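Local atomic coordinates of O-methyltransferase (Bacillus halodurans, PDB entry 2GPY), a protein that probably transfers a methyl group to a hydroxyl oxygen of a still unidentified acceptor, as a putative O-methyltransferase with a Rossmann-like fold. Residues S45-H48 and L49-M52. Numbering follows the deposited sequence.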
# COMPACT_ATOMS: atom_id res chain seq x y z
N SER B 45 1.06 3.31 -10.44
CA SER B 45 0.70 3.29 -9.01
C SER B 45 0.76 1.91 -8.43
O SER B 45 1.31 1.73 -7.33
CB SER B 45 -0.68 3.92 -8.79
OG SER B 45 -0.54 5.31 -8.92
N LEU B 46 0.22 0.93 -9.15
CA LEU B 46 0.27 -0.45 -8.68
C LEU B 46 1.70 -0.93 -8.49
O LEU B 46 2.01 -1.58 -7.49
CB LEU B 46 -0.47 -1.42 -9.62
CG LEU B 46 -0.67 -2.81 -9.02
CD1 LEU B 46 -1.64 -2.70 -7.83
CD2 LEU B 46 -1.14 -3.83 -10.02
N LEU B 47 2.56 -0.64 -9.46
CA LEU B 47 3.94 -1.13 -9.36
C LEU B 47 4.63 -0.50 -8.15
O LEU B 47 5.41 -1.14 -7.42
CB LEU B 47 4.69 -0.75 -10.64
CG LEU B 47 4.19 -1.51 -11.88
CD1 LEU B 47 4.94 -0.92 -13.05
CD2 LEU B 47 4.44 -3.03 -11.75
N HIS B 48 4.35 0.77 -7.91
CA HIS B 48 4.95 1.45 -6.75
C HIS B 48 4.47 0.83 -5.42
O HIS B 48 5.26 0.65 -4.46
CB HIS B 48 4.67 2.94 -6.79
CG HIS B 48 5.65 3.75 -5.99
ND1 HIS B 48 6.95 3.91 -6.38
CD2 HIS B 48 5.52 4.41 -4.81
CE1 HIS B 48 7.60 4.65 -5.49
NE2 HIS B 48 6.75 4.97 -4.53
N LEU B 49 3.18 0.54 -5.33
CA LEU B 49 2.62 -0.09 -4.13
C LEU B 49 3.22 -1.49 -3.94
O LEU B 49 3.53 -1.91 -2.82
CB LEU B 49 1.10 -0.17 -4.23
CG LEU B 49 0.34 1.17 -4.24
CD1 LEU B 49 -1.11 0.88 -4.63
CD2 LEU B 49 0.42 1.92 -2.93
N LEU B 50 3.40 -2.22 -5.04
CA LEU B 50 4.07 -3.51 -4.96
C LEU B 50 5.49 -3.38 -4.44
O LEU B 50 5.91 -4.18 -3.61
CB LEU B 50 4.06 -4.23 -6.31
CG LEU B 50 2.72 -4.78 -6.81
CD1 LEU B 50 2.80 -5.11 -8.31
CD2 LEU B 50 2.29 -6.01 -6.02
N LYS B 51 6.26 -2.40 -4.94
CA LYS B 51 7.63 -2.23 -4.49
C LYS B 51 7.66 -1.97 -2.99
O LYS B 51 8.59 -2.41 -2.28
CB LYS B 51 8.34 -1.07 -5.21
CG LYS B 51 8.66 -1.34 -6.69
CD LYS B 51 9.39 -0.14 -7.24
CE LYS B 51 9.08 0.09 -8.68
NZ LYS B 51 9.95 1.24 -9.19
N MSE B 52 6.64 -1.25 -2.53
CA MSE B 52 6.52 -0.90 -1.14
C MSE B 52 6.28 -2.16 -0.29
O MSE B 52 6.82 -2.28 0.82
CB MSE B 52 5.34 0.07 -0.99
CG MSE B 52 5.32 0.77 0.24
SE MSE B 52 3.71 1.88 0.35
CE MSE B 52 3.31 2.12 -1.27
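L50 packs back against L46 and L47, the residues four and three places earlier on helix 40-53, and this trio forms the tightly packed part of the turn. CD1 of L50 makes both contacts, lying 4.2 Å from CG of L46 and 4.3 Å from CD2 of L47. With CG anti to its own carbonyl carbon (chi1 -71°), L50 leans toward the preceding turn, and its CG rests 3.3 Å from O of L46. O of L46 also accepts the bond from N of L50, at 2.9 Å, one of four successive i to i+4 bonds, so the leucine covers a polar atom that the helix has already satisfied. L49 repeats the pattern one residue earlier, its CG lying against O of S45.

The other side is looser and polar, though only K51 is partly exposed there. K51 sets out along the helix, its CG 3.3 Å from O of L47, then bends at chi3 (-148°) before its amine forms a salt bridge with D198 of the second subunit. H48 is buried despite its polar end. Its CB lies 3.2 Å from N of L49, and with CG anti to the backbone N (chi1 -158°) the ring reaches a zinc ion through ND1, while NE2 is hydrogen-bonded to O of I210 of the second subunit, two ties that fix the rotation of the imidazole. ND1 of H48 and NZ of K51 stay 4.9 Å apart; D198 of the second subunit probably offsets the lysine's positive charge beside the zinc site.

One helix thus serves two surfaces. L49 meets L49 of the second subunit and M52 packs on L155 of that subunit, whereas L46 and L50 sit on strands 127-133 and 154-159 of the Rossmann-like sheet, and L47, L50 and K51 lean on helix 67-75.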